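Restriction endonuclease AspBHI (Azoarcus sp., PDB 4OC8) probably recognises modified DNA through its N-terminal domain and cuts the DNA with an endonuclease domain of the PDDEXK type, acting as a modification-dependent restriction enzyme. Local coordinates at residues E53-A65 with H117-A129. Residues are numbered along the deposited sequence; the frame is centred on the assembly and turned at random.
Sequences ERPTLLVLTSNLA and HLVPPILVFTTEA
L58, L60 and S62 each use both backbone N and O to join strand 57-62 to strand 122-127, the one-sided pattern of parallel pairing. L58 N gives a hydrogen bond to P121 O (2.9 Å). L58 O receives L123 N (2.8 Å). The bond from S62 N to F125 O is weak, whereas that from T127 N to S62 O is straighter (N-H...O angle 160°). Prolines suit the entry to the pairing, where P121 need supply only its carbonyl and the P120 ring packs on P55, CG to CG 3.9 Å. On one face L57, its CG anti to the backbone N (chi1 -169°), lays CD1 across the P121 ring, 3.7 Å from P121 CB, and turns CD2 to L123 CD1. Beyond it, V59 CG1 meets the F125 ring obliquely, 3.7 Å from F125 CD1; beta-branched valine suits the extended backbone. With only the methyl of an alanine at L57, P121 and L123 would probably lose their shared apolar partner, and V185 of helix 182-189 part of its packing. The other face carries L58 and L60, with L60 CD1 3.8 Å from I122 CG2, and I107 of helix 100-113 covers L58. Farther out, D71 and R137 bind the hydroxyls of S62 and T126. Apolar packing from P55 and P120 to L60 and F125 thus flanks backbone bonds joining two inner strands of the PUA-like N-terminal domain, while V59 and T61 bond to R47 and G45 instead.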
loop_
_atom_site.group_PDB
_atom_site.type_symbol
_atom_site.label_atom_id
_atom_site.label_comp_id
_atom_site.label_asym_id
_atom_site.label_seq_id
_atom_site.Cartn_x
_atom_site.Cartn_y
_atom_site.Cartn_z
ATOM N N GLU A 53 -11.163 -34.630 -16.875
ATOM C CA GLU A 53 -12.174 -33.875 -17.612
ATOM C C GLU A 53 -13.271 -33.379 -16.677
ATOM O O GLU A 53 -13.702 -32.229 -16.772
ATOM C CB GLU A 53 -12.791 -34.723 -18.731
ATOM C CG GLU A 53 -11.810 -35.241 -19.781
ATOM C CD GLU A 53 -11.032 -36.475 -19.330
ATOM O OE1 GLU A 53 -11.130 -36.856 -18.143
ATOM O OE2 GLU A 53 -10.321 -37.066 -20.171
ATOM N N ARG A 54 -13.719 -34.255 -15.779
ATOM C CA ARG A 54 -14.713 -33.898 -14.767
ATOM C C ARG A 54 -14.261 -34.344 -13.380
ATOM O O ARG A 54 -14.711 -35.374 -12.881
ATOM C CB ARG A 54 -16.079 -34.517 -15.087
ATOM C CG ARG A 54 -16.765 -33.951 -16.324
ATOM C CD ARG A 54 -16.995 -32.448 -16.203
ATOM N NE ARG A 54 -17.622 -31.884 -17.397
ATOM C CZ ARG A 54 -16.959 -31.517 -18.492
ATOM N NH1 ARG A 54 -15.639 -31.655 -18.557
ATOM N NH2 ARG A 54 -17.616 -31.013 -19.529
ATOM N N PRO A 55 -13.359 -33.573 -12.756
ATOM C CA PRO A 55 -12.909 -33.903 -11.398
ATOM C C PRO A 55 -14.000 -33.635 -10.361
ATOM O O PRO A 55 -14.681 -32.610 -10.425
ATOM C CB PRO A 55 -11.719 -32.962 -11.190
ATOM C CG PRO A 55 -12.008 -31.794 -12.079
ATOM C CD PRO A 55 -12.712 -32.357 -13.282
ATOM N N THR A 56 -14.169 -34.555 -9.419
ATOM C CA THR A 56 -15.193 -34.412 -8.390
ATOM C C THR A 56 -14.656 -33.660 -7.173
ATOM O O THR A 56 -15.397 -32.950 -6.486
ATOM C CB THR A 56 -15.728 -35.785 -7.950
ATOM O OG1 THR A 56 -14.685 -36.524 -7.302
ATOM C CG2 THR A 56 -16.215 -36.563 -9.159
ATOM N N LEU A 57 -13.359 -33.815 -6.925
ATOM C CA LEU A 57 -12.709 -33.192 -5.784
ATOM C C LEU A 57 -11.226 -32.975 -6.086
ATOM O O LEU A 57 -10.591 -33.826 -6.700
ATOM C CB LEU A 57 -12.856 -34.092 -4.562
ATOM C CG LEU A 57 -12.458 -33.483 -3.227
ATOM C CD1 LEU A 57 -13.690 -32.957 -2.512
ATOM C CD2 LEU A 57 -11.735 -34.509 -2.392
ATOM N N LEU A 58 -10.675 -31.841 -5.658
ATOM C CA LEU A 58 -9.263 -31.546 -5.912
ATOM C C LEU A 58 -8.468 -31.221 -4.643
ATOM O O LEU A 58 -8.822 -30.312 -3.891
ATOM C CB LEU A 58 -9.122 -30.412 -6.931
ATOM C CG LEU A 58 -7.684 -29.947 -7.196
ATOM C CD1 LEU A 58 -6.816 -31.111 -7.629
ATOM C CD2 LEU A 58 -7.632 -28.832 -8.231
ATOM N N VAL A 59 -7.387 -31.965 -4.420
ATOM C CA VAL A 59 -6.511 -31.744 -3.271
ATOM C C VAL A 59 -5.166 -31.133 -3.687
ATOM O O VAL A 59 -4.412 -31.743 -4.440
ATOM C CB VAL A 59 -6.242 -33.060 -2.518
ATOM C CG1 VAL A 59 -5.221 -32.846 -1.422
ATOM C CG2 VAL A 59 -7.520 -33.603 -1.945
ATOM N N LEU A 60 -4.871 -29.931 -3.201
ATOM C CA LEU A 60 -3.601 -29.273 -3.505
ATOM C C LEU A 60 -2.685 -29.288 -2.291
ATOM O O LEU A 60 -3.065 -28.822 -1.212
ATOM C CB LEU A 60 -3.826 -27.828 -3.944
ATOM C CG LEU A 60 -4.710 -27.610 -5.169
ATOM C CD1 LEU A 60 -4.872 -26.126 -5.455
ATOM C CD2 LEU A 60 -4.141 -28.334 -6.372
ATOM N N THR A 61 -1.482 -29.828 -2.463
ATOM C CA THR A 61 -0.498 -29.822 -1.385
ATOM C C THR A 61 0.673 -28.908 -1.732
ATOM O O THR A 61 0.972 -28.676 -2.902
ATOM C CB THR A 61 0.020 -31.236 -1.055
ATOM O OG1 THR A 61 1.013 -31.622 -2.011
ATOM C CG2 THR A 61 -1.119 -32.240 -1.068
ATOM N N SER A 62 1.326 -28.373 -0.710
ATOM C CA SER A 62 2.460 -27.496 -0.934
ATOM C C SER A 62 3.493 -27.624 0.181
ATOM O O SER A 62 3.145 -27.815 1.341
ATOM C CB SER A 62 1.995 -26.050 -1.082
ATOM O OG SER A 62 3.072 -25.216 -1.469
ATOM N N ASN A 63 4.766 -27.523 -0.189
ATOM C CA ASN A 63 5.867 -27.640 0.760
ATOM C C ASN A 63 6.177 -26.299 1.415
ATOM O O ASN A 63 6.553 -26.243 2.588
ATOM C CB ASN A 63 7.116 -28.166 0.049
ATOM C CG ASN A 63 8.131 -28.760 1.007
ATOM O OD1 ASN A 63 8.169 -28.417 2.190
ATOM N ND2 ASN A 63 8.963 -29.659 0.498
ATOM N N LEU A 64 6.016 -25.226 0.642
ATOM C CA LEU A 64 6.381 -23.872 1.067
ATOM C C LEU A 64 7.872 -23.778 1.388
ATOM O O LEU A 64 8.310 -22.859 2.076
ATOM C CB LEU A 64 5.542 -23.400 2.263
ATOM C CG LEU A 64 4.011 -23.482 2.188
ATOM C CD1 LEU A 64 3.371 -22.852 3.420
ATOM C CD2 LEU A 64 3.485 -22.831 0.923
ATOM N N ALA A 65 8.643 -24.735 0.877
ATOM C CA ALA A 65 10.089 -24.757 1.058
ATOM C C ALA A 65 10.766 -24.449 -0.269
ATOM O O ALA A 65 11.989 -24.337 -0.346
ATOM C CB ALA A 65 10.541 -26.116 1.577
ATOM N N HIS A 117 -20.905 -25.148 -10.803
ATOM C CA HIS A 117 -21.330 -26.455 -10.315
ATOM C C HIS A 117 -20.352 -27.557 -10.720
ATOM O O HIS A 117 -20.316 -28.623 -10.103
ATOM C CB HIS A 117 -22.739 -26.779 -10.808
ATOM C CG HIS A 117 -22.910 -26.637 -12.288
ATOM N ND1 HIS A 117 -23.139 -25.422 -12.894
ATOM C CD2 HIS A 117 -22.887 -27.559 -13.280
ATOM C CE1 HIS A 117 -23.248 -25.599 -14.202
ATOM N NE2 HIS A 117 -23.101 -26.884 -14.461
ATOM N N LEU A 118 -19.555 -27.292 -11.752
ATOM C CA LEU A 118 -18.559 -28.255 -12.216
ATOM C C LEU A 118 -17.267 -28.143 -11.420
ATOM O O LEU A 118 -16.485 -29.094 -11.354
ATOM C CB LEU A 118 -18.262 -28.047 -13.699
ATOM C CG LEU A 118 -19.480 -28.014 -14.618
ATOM C CD1 LEU A 118 -19.066 -27.635 -16.025
ATOM C CD2 LEU A 118 -20.192 -29.355 -14.602
ATOM N N VAL A 119 -17.045 -26.980 -10.820
ATOM C CA VAL A 119 -15.842 -26.760 -10.031
ATOM C C VAL A 119 -15.829 -27.652 -8.793
ATOM O O VAL A 119 -16.746 -27.607 -7.974
ATOM C CB VAL A 119 -15.707 -25.290 -9.613
ATOM C CG1 VAL A 119 -14.462 -25.094 -8.769
ATOM C CG2 VAL A 119 -15.660 -24.402 -10.840
ATOM N N PRO A 120 -14.789 -28.482 -8.662
ATOM C CA PRO A 120 -14.679 -29.377 -7.511
ATOM C C PRO A 120 -14.189 -28.622 -6.293
ATOM O O PRO A 120 -13.466 -27.640 -6.445
ATOM C CB PRO A 120 -13.611 -30.375 -7.956
ATOM C CG PRO A 120 -12.756 -29.606 -8.893
ATOM C CD PRO A 120 -13.678 -28.661 -9.614
ATOM N N PRO A 121 -14.591 -29.064 -5.095
ATOM C CA PRO A 121 -14.037 -28.519 -3.853
ATOM C C PRO A 121 -12.518 -28.645 -3.833
ATOM O O PRO A 121 -11.976 -29.725 -4.078
ATOM C CB PRO A 121 -14.657 -29.415 -2.776
ATOM C CG PRO A 121 -15.933 -29.870 -3.370
ATOM C CD PRO A 121 -15.654 -30.050 -4.839
ATOM N N ILE A 122 -11.841 -27.538 -3.554
ATOM C CA ILE A 122 -10.392 -27.522 -3.482
ATOM C C ILE A 122 -9.950 -27.593 -2.030
ATOM O O ILE A 122 -10.221 -26.684 -1.249
ATOM C CB ILE A 122 -9.819 -26.254 -4.141
ATOM C CG1 ILE A 122 -10.108 -26.262 -5.645
ATOM C CG2 ILE A 122 -8.327 -26.148 -3.889
ATOM C CD1 ILE A 122 -11.052 -25.167 -6.101
ATOM N N LEU A 123 -9.275 -28.679 -1.673
ATOM C CA LEU A 123 -8.769 -28.855 -0.316
ATOM C C LEU A 123 -7.271 -28.592 -0.251
ATOM O O LEU A 123 -6.478 -29.350 -0.806
ATOM C CB LEU A 123 -9.061 -30.269 0.191
ATOM C CG LEU A 123 -10.523 -30.720 0.271
ATOM C CD1 LEU A 123 -10.590 -32.120 0.819
ATOM C CD2 LEU A 123 -11.335 -29.776 1.134
ATOM N N VAL A 124 -6.891 -27.522 0.438
ATOM C CA VAL A 124 -5.492 -27.126 0.556
ATOM C C VAL A 124 -4.795 -27.786 1.752
ATOM O O VAL A 124 -5.301 -27.756 2.875
ATOM C CB VAL A 124 -5.373 -25.597 0.696
ATOM C CG1 VAL A 124 -3.915 -25.169 0.723
ATOM C CG2 VAL A 124 -6.118 -24.906 -0.435
ATOM N N PHE A 125 -3.634 -28.386 1.499
ATOM C CA PHE A 125 -2.796 -28.933 2.563
ATOM C C PHE A 125 -1.371 -28.414 2.410
ATOM O O PHE A 125 -0.919 -28.155 1.295
ATOM C CB PHE A 125 -2.767 -30.461 2.504
ATOM C CG PHE A 125 -4.058 -31.118 2.888
ATOM C CD1 PHE A 125 -5.030 -31.378 1.934
ATOM C CD2 PHE A 125 -4.292 -31.499 4.200
ATOM C CE1 PHE A 125 -6.222 -31.996 2.284
ATOM C CE2 PHE A 125 -5.480 -32.116 4.557
ATOM C CZ PHE A 125 -6.446 -32.368 3.597
ATOM N N THR A 126 -0.661 -28.264 3.524
ATOM C CA THR A 126 0.766 -27.943 3.467
ATOM C C THR A 126 1.568 -28.971 4.258
ATOM O O THR A 126 1.152 -29.388 5.328
ATOM C CB THR A 126 1.075 -26.517 3.985
ATOM O OG1 THR A 126 0.640 -26.383 5.345
ATOM C CG2 THR A 126 0.386 -25.475 3.126
ATOM N N THR A 127 2.715 -29.384 3.735
ATOM C CA THR A 127 3.513 -30.406 4.405
ATOM C C THR A 127 4.266 -29.843 5.604
ATOM O O THR A 127 4.908 -28.797 5.504
ATOM C CB THR A 127 4.538 -31.043 3.456
ATOM O OG1 THR A 127 5.541 -30.078 3.123
ATOM C CG2 THR A 127 3.863 -31.528 2.188
ATOM N N GLU A 128 4.175 -30.541 6.734
ATOM C CA GLU A 128 4.986 -30.226 7.905
ATOM C C GLU A 128 6.352 -30.888 7.740
ATOM O O GLU A 128 7.327 -30.509 8.395
ATOM C CB GLU A 128 4.308 -30.711 9.191
ATOM C CG GLU A 128 2.957 -30.065 9.482
ATOM C CD GLU A 128 3.068 -28.583 9.778
ATOM O OE1 GLU A 128 3.351 -28.229 10.944
ATOM O OE2 GLU A 128 2.873 -27.772 8.844
ATOM N N ALA A 129 6.396 -31.887 6.859
ATOM C CA ALA A 129 7.633 -32.554 6.451
ATOM C C ALA A 129 8.371 -33.314 7.561
ATOM O O ALA A 129 9.598 -33.408 7.545
ATOM C CB ALA A 129 8.573 -31.571 5.739
#